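Local coordinates for tRNA (cytosine(38)-C(5))-methyltransferase (Schizosaccharomyces pombe, PDB 6FDF), which methylates carbon 5 of cytosine 38 in the anticodon loop of tRNA(Asp) and, to a lower level, of tRNA(Glu), with S-adenosyl-L-methionine as methyl donor, at residues I202-E207 with A287-G291; L206-W212 with R279-E285; L222-H227 with F269-M274; F229-P234 with S255-M259. All coordinates share one frame; numbering follows the deposited sequence.

Contact 1 of 4, residues I202-E207 with A287-G291; sequences IRDYLE and ARLMG
With CG anti to its carbonyl carbon (chi1 -63°), the Tyr205 ring turns one face to Leu289, while Arg288, fully extended from CG to NE, reaches away from the ring, along the backbone of 205-207. Leu289 lays its CD2 methyl on that face as a CH-pi contact, 3.9 Å from the ring centroid and displaced toward the CG side of the rim; Leu289 CD2 comes within 3.7 Å of Tyr205 CG. Arg288 sits at the ring's edge, its CB 3.9 Å from Tyr205 CD2. Its NH1 then gives a nearly straight hydrogen bond to Tyr205 O (3.1 Å, 167° at the hydrogen). The oxygen lies in the guanidinium plane, yet the nitrogen stands well above the carbonyl plane. The CG of Glu207 packs beside the same NH1 at 3.7 Å, whereas its carboxylate turns to Arg210. Just beyond, Gly291, at positive phi, closes helix 283-289 with a Schellman motif. With NE of Arg288 salt-bridged to Glu294 and NH1 bonded to Tyr205 O, the guanidinium has at least two anchors, which probably fix its rotation, and it joins the loop to the last turn of the helix by tying a charged group to a neutral carbonyl.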
# COMPACT_ATOMS: atom_id res chain seq x y z
N ILE A 202 17.31 5.75 -7.07
CA ILE A 202 16.92 4.43 -7.54
C ILE A 202 18.01 3.40 -7.26
O ILE A 202 17.73 2.27 -6.84
CB ILE A 202 16.55 4.48 -9.03
CG1 ILE A 202 15.32 5.37 -9.23
CG2 ILE A 202 16.29 3.09 -9.57
CD1 ILE A 202 14.10 4.88 -8.48
N ARG A 203 19.28 3.78 -7.48
CA ARG A 203 20.39 2.85 -7.29
C ARG A 203 20.40 2.24 -5.90
O ARG A 203 20.91 1.12 -5.71
CB ARG A 203 21.72 3.56 -7.55
CG ARG A 203 21.95 4.77 -6.64
CD ARG A 203 23.37 5.32 -6.76
NE ARG A 203 23.46 6.46 -7.67
CZ ARG A 203 23.64 7.72 -7.29
NH1 ARG A 203 23.71 8.69 -8.19
NH2 ARG A 203 23.75 8.01 -6.00
N ASP A 204 19.86 2.94 -4.90
CA ASP A 204 19.88 2.44 -3.53
C ASP A 204 18.93 1.27 -3.32
O ASP A 204 19.00 0.62 -2.27
CB ASP A 204 19.56 3.57 -2.56
CG ASP A 204 20.61 4.66 -2.56
OD1 ASP A 204 21.79 4.36 -2.29
OD2 ASP A 204 20.26 5.82 -2.85
N TYR A 205 18.05 1.00 -4.27
CA TYR A 205 17.07 -0.08 -4.17
C TYR A 205 17.32 -1.20 -5.16
O TYR A 205 16.67 -2.25 -5.05
CB TYR A 205 15.66 0.49 -4.36
CG TYR A 205 15.27 1.49 -3.29
CD1 TYR A 205 15.77 2.79 -3.32
CD2 TYR A 205 14.42 1.14 -2.25
CE1 TYR A 205 15.44 3.70 -2.35
CE2 TYR A 205 14.08 2.06 -1.27
CZ TYR A 205 14.60 3.33 -1.32
OH TYR A 205 14.26 4.25 -0.35
N LEU A 206 18.21 -1.02 -6.12
CA LEU A 206 18.37 -1.99 -7.19
C LEU A 206 19.07 -3.25 -6.70
O LEU A 206 19.94 -3.22 -5.83
CB LEU A 206 19.17 -1.39 -8.35
CG LEU A 206 18.55 -0.20 -9.09
CD1 LEU A 206 19.47 0.31 -10.19
CD2 LEU A 206 17.17 -0.57 -9.65
N GLU A 207 18.68 -4.38 -7.29
CA GLU A 207 19.49 -5.58 -7.20
C GLU A 207 20.70 -5.41 -8.11
O GLU A 207 20.69 -4.62 -9.06
CB GLU A 207 18.69 -6.81 -7.60
CG GLU A 207 17.55 -7.14 -6.64
CD GLU A 207 16.86 -8.44 -6.99
OE1 GLU A 207 17.22 -9.49 -6.41
OE2 GLU A 207 15.96 -8.42 -7.85
N ALA A 287 9.19 -4.28 -4.25
CA ALA A 287 8.97 -4.46 -2.82
C ALA A 287 9.86 -3.53 -2.00
O ALA A 287 9.40 -2.91 -1.03
CB ALA A 287 9.23 -5.92 -2.43
N ARG A 288 11.14 -3.42 -2.37
CA ARG A 288 12.05 -2.52 -1.66
C ARG A 288 11.60 -1.07 -1.77
O ARG A 288 11.60 -0.34 -0.78
CB ARG A 288 13.46 -2.68 -2.22
CG ARG A 288 14.14 -3.99 -1.89
CD ARG A 288 15.46 -4.07 -2.63
NE ARG A 288 16.23 -5.25 -2.29
CZ ARG A 288 17.38 -5.58 -2.87
NH1 ARG A 288 17.89 -4.80 -3.82
NH2 ARG A 288 18.03 -6.67 -2.49
N LEU A 289 11.19 -0.64 -2.96
CA LEU A 289 10.72 0.73 -3.11
C LEU A 289 9.46 0.99 -2.30
O LEU A 289 9.19 2.14 -1.93
CB LEU A 289 10.48 1.04 -4.59
CG LEU A 289 11.77 1.23 -5.39
CD1 LEU A 289 11.50 1.00 -6.88
CD2 LEU A 289 12.34 2.62 -5.16
N MET A 290 8.68 -0.05 -2.01
CA MET A 290 7.49 0.10 -1.19
C MET A 290 7.77 -0.14 0.30
O MET A 290 6.83 -0.13 1.10
CB MET A 290 6.39 -0.84 -1.69
CG MET A 290 5.90 -0.44 -3.08
SD MET A 290 4.54 -1.47 -3.65
CE MET A 290 4.20 -0.73 -5.24
N GLY A 291 9.03 -0.33 0.67
CA GLY A 291 9.43 -0.42 2.06
C GLY A 291 9.35 -1.80 2.68
O GLY A 291 9.52 -1.92 3.90

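Contact 2 of 4, residues L206-W212 with R279-E285; sequences LEIERDW and RYFTARE
Trp212 lays its six-membered ring flat over the guanidinium of Arg279, the two planes only 3° apart and Arg279 CZ 3.7 Å from the ring centroid, a stacked cation-pi pair. CZ3 of Trp212 sits over the middle of the guanidinium, and the indole edge meets the CG2 methyl of Thr282. Arg279 is fixed in its own plane as well: NH1 and NH2 grip Glu285 end-on, NH1 to OE1 in a straight 2.9 Å salt bridge and NH2 to OE2, both on syn lone pairs. That leaves the anti lone pair of Glu285 OE2 for the backbone N of Glu207, at 2.8 Å. Replacing Arg279 with a leucine would probably leave the Glu285 carboxylate without its charged mate and the Trp212 face without its cation. Thr282 and Glu285 form a capping box that starts helix 283-289: Thr282 OG1 accepts from Glu285 N at 3.1 Å, and Glu285 OE1 from Thr282 N. The same OG1 donates to Glu207 OE2 at 2.8 Å, while Arg210 NH2 reaches that oxygen from the opposite face of the carboxylate in a 2.7 Å salt bridge. Leu206 CD2 fills in against the edge of Phe281. With two donors on each Glu285 oxygen and two on Glu207 OE2, both carboxylates are probably stabilised as anions, and the helix start is tied firmly to the 206-212 loop.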
# COMPACT_ATOMS: atom_id res chain seq x y z
N LEU A 206 18.21 -1.02 -6.12
CA LEU A 206 18.37 -1.99 -7.19
C LEU A 206 19.07 -3.25 -6.70
O LEU A 206 19.94 -3.22 -5.83
CB LEU A 206 19.17 -1.39 -8.35
CG LEU A 206 18.55 -0.20 -9.09
CD1 LEU A 206 19.47 0.31 -10.19
CD2 LEU A 206 17.17 -0.57 -9.65
N GLU A 207 18.68 -4.38 -7.29
CA GLU A 207 19.49 -5.58 -7.20
C GLU A 207 20.70 -5.41 -8.11
O GLU A 207 20.69 -4.62 -9.06
CB GLU A 207 18.69 -6.81 -7.60
CG GLU A 207 17.55 -7.14 -6.64
CD GLU A 207 16.86 -8.44 -6.99
OE1 GLU A 207 17.22 -9.49 -6.41
OE2 GLU A 207 15.96 -8.42 -7.85
N ILE A 208 21.74 -6.18 -7.85
CA ILE A 208 22.92 -6.04 -8.69
C ILE A 208 23.37 -7.36 -9.28
O ILE A 208 23.17 -8.44 -8.72
CB ILE A 208 24.12 -5.43 -7.93
CG1 ILE A 208 24.72 -6.47 -6.98
CG2 ILE A 208 23.71 -4.18 -7.20
CD1 ILE A 208 24.05 -6.51 -5.65
N GLU A 209 23.95 -7.23 -10.47
CA GLU A 209 24.55 -8.32 -11.21
C GLU A 209 23.66 -9.56 -11.20
O GLU A 209 24.10 -10.66 -10.87
CB GLU A 209 25.94 -8.60 -10.66
CG GLU A 209 26.90 -7.42 -10.83
CD GLU A 209 28.30 -7.71 -10.33
OE1 GLU A 209 28.53 -8.82 -9.81
OE2 GLU A 209 29.17 -6.82 -10.48
N ARG A 210 22.40 -9.35 -11.54
CA ARG A 210 21.49 -10.44 -11.86
C ARG A 210 21.48 -10.66 -13.37
O ARG A 210 21.95 -9.83 -14.15
CB ARG A 210 20.07 -10.15 -11.36
CG ARG A 210 19.91 -10.08 -9.86
CD ARG A 210 18.43 -10.12 -9.50
NE ARG A 210 17.77 -11.30 -10.05
CZ ARG A 210 16.45 -11.48 -10.05
NH1 ARG A 210 15.93 -12.59 -10.58
NH2 ARG A 210 15.64 -10.57 -9.52
N ASP A 211 20.93 -11.80 -13.78
CA ASP A 211 20.64 -12.04 -15.19
C ASP A 211 19.33 -11.33 -15.52
O ASP A 211 18.26 -11.74 -15.06
CB ASP A 211 20.56 -13.53 -15.48
CG ASP A 211 20.38 -13.82 -16.96
OD1 ASP A 211 20.65 -12.92 -17.79
OD2 ASP A 211 19.96 -14.95 -17.30
N TRP A 212 19.41 -10.27 -16.33
CA TRP A 212 18.27 -9.40 -16.58
C TRP A 212 17.40 -9.86 -17.74
O TRP A 212 16.44 -9.16 -18.08
CB TRP A 212 18.75 -7.97 -16.84
CG TRP A 212 19.60 -7.40 -15.75
CD1 TRP A 212 20.90 -6.98 -15.85
CD2 TRP A 212 19.23 -7.21 -14.37
NE1 TRP A 212 21.35 -6.53 -14.63
CE2 TRP A 212 20.34 -6.66 -13.71
CE3 TRP A 212 18.06 -7.45 -13.65
CZ2 TRP A 212 20.32 -6.35 -12.36
CZ3 TRP A 212 18.04 -7.13 -12.30
CH2 TRP A 212 19.17 -6.59 -11.67
N ARG A 279 14.76 -2.26 -18.85
CA ARG A 279 14.17 -3.41 -18.17
C ARG A 279 13.12 -2.94 -17.18
O ARG A 279 13.15 -1.80 -16.72
CB ARG A 279 15.24 -4.25 -17.44
CG ARG A 279 15.87 -3.59 -16.21
CD ARG A 279 16.69 -4.63 -15.45
NE ARG A 279 17.48 -4.11 -14.33
CZ ARG A 279 17.01 -3.96 -13.09
NH1 ARG A 279 15.75 -4.25 -12.81
NH2 ARG A 279 17.81 -3.50 -12.13
N TYR A 280 12.19 -3.84 -16.86
CA TYR A 280 11.30 -3.60 -15.73
C TYR A 280 12.07 -3.71 -14.42
O TYR A 280 13.08 -4.42 -14.34
CB TYR A 280 10.14 -4.62 -15.74
CG TYR A 280 9.32 -4.55 -17.01
CD1 TYR A 280 8.42 -3.51 -17.22
CD2 TYR A 280 9.43 -5.54 -17.98
CE1 TYR A 280 7.67 -3.43 -18.38
CE2 TYR A 280 8.67 -5.47 -19.15
CZ TYR A 280 7.79 -4.42 -19.34
OH TYR A 280 7.04 -4.35 -20.49
N PHE A 281 11.61 -3.00 -13.40
CA PHE A 281 12.05 -3.31 -12.05
C PHE A 281 11.64 -4.73 -11.70
O PHE A 281 10.56 -5.19 -12.09
CB PHE A 281 11.46 -2.33 -11.04
CG PHE A 281 12.01 -0.94 -11.16
CD1 PHE A 281 13.24 -0.62 -10.61
CD2 PHE A 281 11.31 0.05 -11.82
CE1 PHE A 281 13.76 0.66 -10.71
CE2 PHE A 281 11.82 1.33 -11.93
CZ PHE A 281 13.05 1.64 -11.38
N THR A 282 12.50 -5.44 -10.99
CA THR A 282 12.13 -6.76 -10.49
C THR A 282 11.10 -6.61 -9.37
O THR A 282 10.96 -5.54 -8.77
CB THR A 282 13.35 -7.52 -9.98
OG1 THR A 282 13.76 -6.96 -8.73
CG2 THR A 282 14.50 -7.42 -10.98
N ALA A 283 10.39 -7.70 -9.07
CA ALA A 283 9.43 -7.63 -7.97
C ALA A 283 10.12 -7.35 -6.65
O ALA A 283 9.56 -6.65 -5.79
CB ALA A 283 8.62 -8.93 -7.89
N ARG A 284 11.35 -7.85 -6.47
CA ARG A 284 12.11 -7.53 -5.27
C ARG A 284 12.40 -6.03 -5.18
O ARG A 284 12.31 -5.43 -4.10
CB ARG A 284 13.42 -8.32 -5.24
CG ARG A 284 14.37 -7.87 -4.13
CD ARG A 284 13.79 -8.20 -2.76
NE ARG A 284 13.59 -9.63 -2.57
CZ ARG A 284 12.86 -10.15 -1.59
NH1 ARG A 284 12.26 -9.35 -0.71
NH2 ARG A 284 12.73 -11.47 -1.49
N GLU A 285 12.73 -5.41 -6.31
CA GLU A 285 13.00 -3.98 -6.31
C GLU A 285 11.73 -3.18 -6.04
O GLU A 285 11.77 -2.18 -5.32
CB GLU A 285 13.64 -3.57 -7.64
CG GLU A 285 15.04 -4.17 -7.81
CD GLU A 285 15.58 -4.02 -9.22
OE1 GLU A 285 14.76 -3.88 -10.16
OE2 GLU A 285 16.82 -4.06 -9.40

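Contact 3 of 4, residues L222-H227 with F269-M274; sequences LNKWGH and FERNRM
Arg273 NH1 hydrogen-bonds Leu222 O at 2.9 Å; the oxygen lies in the guanidinium plane, but the nitrogen is tilted 34° from the carbonyl plane. At the other end His227 NE2 donates to the syn lone pair of Glu270 OE2 at 2.6 Å, ring and carboxylate almost coplanar. A bend at chi2 (-53°) curls the Glu270 chain round to meet the imidazole edge. These two bonds join the end of helix 219-225 and the 3-10 turn after it to the end of helix 265-272 and the residues that follow, toward the outside of the protein and far from the bound S-adenosylhomocysteine, in what is probably the small, target-recognition domain of the C5-methyltransferase fold. Among the flat groups, the Phe269 ring lies between polar neighbours: its CE1 sits over one face of His227, the two rings 50° apart, and also over the centre of the Arg273 guanidinium. Asn223 OD1 approaches the Arg273 chain at CD, 3.4 Å away. An alanine in place of Arg273 would probably leave Leu222 O without this donor and uncover part of the Phe269 ring. Van der Waals packing completes the set. Phe269 CZ comes within 3.5 Å of Gly226 C, where any CB on Gly226 would run into the ring, and Leu222 CD1 rests on Met274 SD at 3.5 Å.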
# COMPACT_ATOMS: atom_id res chain seq x y z
N LEU A 222 8.12 -1.79 -27.13
CA LEU A 222 8.82 -0.52 -27.28
C LEU A 222 8.54 0.13 -28.63
O LEU A 222 8.49 1.36 -28.74
CB LEU A 222 10.33 -0.73 -27.09
CG LEU A 222 10.80 -0.94 -25.65
CD1 LEU A 222 12.26 -1.37 -25.59
CD2 LEU A 222 10.59 0.32 -24.83
N ASN A 223 8.36 -0.68 -29.68
CA ASN A 223 8.07 -0.12 -31.00
C ASN A 223 6.64 0.40 -31.10
O ASN A 223 6.39 1.37 -31.81
CB ASN A 223 8.34 -1.16 -32.08
CG ASN A 223 9.81 -1.29 -32.41
OD1 ASN A 223 10.62 -0.43 -32.07
ND2 ASN A 223 10.17 -2.38 -33.09
N LYS A 224 5.70 -0.24 -30.40
CA LYS A 224 4.30 0.14 -30.52
C LYS A 224 3.92 1.28 -29.58
O LYS A 224 3.19 2.20 -29.98
CB LYS A 224 3.40 -1.07 -30.25
CG LYS A 224 1.93 -0.82 -30.50
CD LYS A 224 1.70 -0.10 -31.82
CE LYS A 224 0.67 -0.83 -32.67
NZ LYS A 224 -0.62 -0.99 -31.95
N TRP A 225 4.39 1.25 -28.33
CA TRP A 225 3.94 2.18 -27.30
C TRP A 225 5.11 2.83 -26.56
O TRP A 225 4.88 3.46 -25.52
CB TRP A 225 3.03 1.49 -26.28
CG TRP A 225 1.85 0.74 -26.85
CD1 TRP A 225 1.61 -0.60 -26.76
CD2 TRP A 225 0.74 1.30 -27.58
NE1 TRP A 225 0.42 -0.91 -27.39
CE2 TRP A 225 -0.13 0.23 -27.90
CE3 TRP A 225 0.41 2.59 -27.99
CZ2 TRP A 225 -1.31 0.42 -28.61
CZ3 TRP A 225 -0.77 2.78 -28.70
CH2 TRP A 225 -1.61 1.70 -29.00
N GLY A 226 6.34 2.65 -27.04
CA GLY A 226 7.51 2.98 -26.23
C GLY A 226 7.59 4.43 -25.80
O GLY A 226 8.14 4.73 -24.73
N HIS A 227 7.05 5.35 -26.60
CA HIS A 227 7.09 6.76 -26.21
C HIS A 227 6.27 7.04 -24.96
O HIS A 227 6.44 8.11 -24.35
CB HIS A 227 6.62 7.64 -27.37
CG HIS A 227 7.56 7.67 -28.53
ND1 HIS A 227 7.34 6.96 -29.70
CD2 HIS A 227 8.75 8.30 -28.70
CE1 HIS A 227 8.34 7.17 -30.53
NE2 HIS A 227 9.21 7.97 -29.95
N PHE A 269 16.63 7.19 -27.91
CA PHE A 269 15.42 6.41 -28.14
C PHE A 269 15.05 6.38 -29.62
O PHE A 269 14.68 5.33 -30.15
CB PHE A 269 14.26 6.97 -27.30
CG PHE A 269 13.08 6.05 -27.20
CD1 PHE A 269 12.13 6.00 -28.21
CD2 PHE A 269 12.93 5.22 -26.10
CE1 PHE A 269 11.04 5.15 -28.12
CE2 PHE A 269 11.84 4.36 -26.01
CZ PHE A 269 10.89 4.33 -27.02
N GLU A 270 15.16 7.52 -30.30
CA GLU A 270 14.88 7.55 -31.73
C GLU A 270 15.96 6.85 -32.53
O GLU A 270 15.68 6.27 -33.59
CB GLU A 270 14.72 8.99 -32.21
CG GLU A 270 13.59 9.76 -31.53
CD GLU A 270 12.25 9.04 -31.61
OE1 GLU A 270 11.98 8.37 -32.63
OE2 GLU A 270 11.47 9.15 -30.64
N ARG A 271 17.21 6.89 -32.05
CA ARG A 271 18.31 6.26 -32.77
C ARG A 271 18.19 4.74 -32.75
O ARG A 271 18.20 4.10 -33.80
CB ARG A 271 19.64 6.71 -32.16
CG ARG A 271 19.97 8.18 -32.45
CD ARG A 271 21.28 8.63 -31.80
NE ARG A 271 21.65 9.97 -32.24
CZ ARG A 271 22.56 10.74 -31.64
NH1 ARG A 271 23.19 10.30 -30.56
NH2 ARG A 271 22.84 11.94 -32.12
N ASN A 272 18.08 4.16 -31.55
CA ASN A 272 17.91 2.72 -31.39
C ASN A 272 17.44 2.50 -29.95
O ASN A 272 18.27 2.46 -29.03
CB ASN A 272 19.21 1.97 -31.67
CG ASN A 272 19.12 0.49 -31.34
OD1 ASN A 272 18.04 -0.06 -31.10
ND2 ASN A 272 20.27 -0.18 -31.32
N ARG A 273 16.12 2.38 -29.77
CA ARG A 273 15.57 2.27 -28.43
C ARG A 273 15.98 0.99 -27.72
O ARG A 273 15.93 0.93 -26.49
CB ARG A 273 14.04 2.37 -28.48
CG ARG A 273 13.36 1.30 -29.32
CD ARG A 273 11.96 1.71 -29.73
NE ARG A 273 11.98 2.78 -30.72
CZ ARG A 273 10.91 3.47 -31.10
NH1 ARG A 273 9.72 3.21 -30.59
NH2 ARG A 273 11.04 4.43 -32.01
N MET A 274 16.41 -0.04 -28.46
CA MET A 274 16.87 -1.26 -27.80
C MET A 274 18.24 -1.09 -27.18
O MET A 274 18.60 -1.85 -26.27
CB MET A 274 16.88 -2.43 -28.78
CG MET A 274 15.51 -2.76 -29.36
SD MET A 274 14.25 -2.89 -28.08
CE MET A 274 14.75 -4.42 -27.29

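Contact 4 of 4, residues F229-P234 with S255-M259; sequences FDIVKP and SILQM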
# COMPACT_ATOMS: atom_id res chain seq x y z
N PHE A 229 6.40 5.21 -22.14
CA PHE A 229 7.13 4.83 -20.94
C PHE A 229 7.74 6.06 -20.27
O PHE A 229 8.22 6.98 -20.95
CB PHE A 229 8.25 3.84 -21.25
CG PHE A 229 7.79 2.42 -21.40
CD1 PHE A 229 7.28 1.72 -20.31
CD2 PHE A 229 7.92 1.75 -22.61
CE1 PHE A 229 6.87 0.40 -20.44
CE2 PHE A 229 7.52 0.44 -22.74
CZ PHE A 229 7.00 -0.25 -21.65
N ASP A 230 7.75 6.06 -18.94
CA ASP A 230 8.61 6.94 -18.16
C ASP A 230 9.90 6.18 -17.86
O ASP A 230 9.87 5.14 -17.20
CB ASP A 230 7.93 7.38 -16.87
CG ASP A 230 8.82 8.27 -16.02
OD1 ASP A 230 9.07 9.42 -16.42
OD2 ASP A 230 9.28 7.82 -14.94
N ILE A 231 11.03 6.70 -18.36
CA ILE A 231 12.32 6.03 -18.22
C ILE A 231 13.11 6.73 -17.13
O ILE A 231 13.28 7.95 -17.15
CB ILE A 231 13.09 6.05 -19.55
CG1 ILE A 231 12.31 5.31 -20.64
CG2 ILE A 231 14.48 5.43 -19.37
CD1 ILE A 231 12.91 5.44 -22.02
N VAL A 232 13.63 5.94 -16.18
CA VAL A 232 14.48 6.47 -15.12
C VAL A 232 15.83 5.76 -15.18
O VAL A 232 15.98 4.70 -15.80
CB VAL A 232 13.84 6.31 -13.72
CG1 VAL A 232 12.49 7.03 -13.65
CG2 VAL A 232 13.70 4.84 -13.34
N LYS A 233 16.82 6.37 -14.55
CA LYS A 233 18.17 5.85 -14.46
C LYS A 233 18.53 5.60 -13.00
O LYS A 233 17.81 6.04 -12.10
CB LYS A 233 19.16 6.82 -15.11
CG LYS A 233 19.07 6.84 -16.64
CD LYS A 233 19.94 7.93 -17.27
CE LYS A 233 19.08 9.11 -17.69
NZ LYS A 233 19.78 10.04 -18.63
N PRO A 234 19.58 4.82 -12.73
CA PRO A 234 19.96 4.57 -11.33
C PRO A 234 20.14 5.84 -10.50
O PRO A 234 19.87 5.81 -9.29
CB PRO A 234 21.28 3.80 -11.46
CG PRO A 234 21.15 3.08 -12.76
CD PRO A 234 20.41 4.03 -13.67
N SER A 255 7.39 3.16 -13.94
CA SER A 255 8.54 3.50 -14.77
C SER A 255 9.35 2.26 -15.11
O SER A 255 9.21 1.20 -14.48
CB SER A 255 9.44 4.51 -14.05
OG SER A 255 8.71 5.65 -13.63
N ILE A 256 10.22 2.40 -16.11
CA ILE A 256 11.18 1.36 -16.46
C ILE A 256 12.58 1.94 -16.33
O ILE A 256 12.76 3.16 -16.27
CB ILE A 256 10.94 0.77 -17.87
CG1 ILE A 256 10.88 1.88 -18.92
CG2 ILE A 256 9.64 -0.05 -17.89
CD1 ILE A 256 10.86 1.37 -20.34
N LEU A 257 13.57 1.06 -16.31
CA LEU A 257 14.94 1.39 -15.95
C LEU A 257 15.85 1.31 -17.17
O LEU A 257 15.94 0.25 -17.81
CB LEU A 257 15.46 0.46 -14.86
CG LEU A 257 16.87 0.78 -14.36
CD1 LEU A 257 16.88 2.06 -13.56
CD2 LEU A 257 17.42 -0.38 -13.54
N GLN A 258 16.53 2.41 -17.48
CA GLN A 258 17.59 2.42 -18.48
C GLN A 258 18.89 1.94 -17.84
O GLN A 258 19.39 2.57 -16.90
CB GLN A 258 17.78 3.82 -19.06
CG GLN A 258 19.04 3.97 -19.90
CD GLN A 258 19.26 5.40 -20.38
OE1 GLN A 258 18.31 6.17 -20.54
NE2 GLN A 258 20.52 5.76 -20.60
N MET A 259 19.43 0.83 -18.35
CA MET A 259 20.71 0.33 -17.86
C MET A 259 21.91 0.83 -18.65
O MET A 259 23.04 0.72 -18.16
CB MET A 259 20.71 -1.20 -17.86
CG MET A 259 19.71 -1.81 -16.88
SD MET A 259 19.94 -3.57 -16.58
CE MET A 259 19.32 -4.27 -18.10
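Phe229 offers one ring face as a seat for Ile256, beside a short parallel pairing of strands 231-232 and 256-258 in a three-stranded mixed sheet that strand 278-279 continues. The bump is the CD1 methyl of Ile256, which sits 3.4 Å from Phe229 CG, toward the rim on the CB side, in a CH-pi contact. Ile256 CG1 lies between its backbone N and carbonyl carbon (chi1 53°), which swings its CD1 over the ring while its CG2 lies by CD1 and CE1 of Phe229. On the sheet face carrying Ile231 and Ile256, Ile231 CG2 fits against Gln258 CB at 3.7 Å, and Phe269 from helix 265-272 touches Ile231 as well. The face of Val232 and Leu257 is filled differently: Leu257 CD1 slots into the bend between Val232 O and the Pro234 ring, 4.0 Å from Pro234 CD. Farther along, the Lys233 chain runs beside Gln258, whose amide is held by Thr265, Ser260 and His262. Three backbone hydrogen bonds set the register, from Ile256 N to Asp230 O, Val232 N to Ile256 O and Gln258 N to Val232 O. Where the pairing begins, Ser255 OG donates to the anti lone pair of Asp230 OD2 at 2.6 Å.

Contact 4 is the buried one of the four, a pairing of strands with apolar filling, and the others gather round it. Contacts 1 and 2 share Leu206 and Glu207 and both use helix 283-289, contact 2 at its start and contact 1 at its end; they are partly buried and depend on arginines. Contact 2 probably hydrogen-bonds to the sheet of contact 4 through Arg279 O and Leu257 N, and the 202-207 loop of contact 1 to the chain just past strand 231-232 through Arg203 N and Pro234 O. Contact 3 lies farther out, with several exposed polar residues, and packs on contact 4 through Leu222 against Phe229 and Phe269 against Ile231.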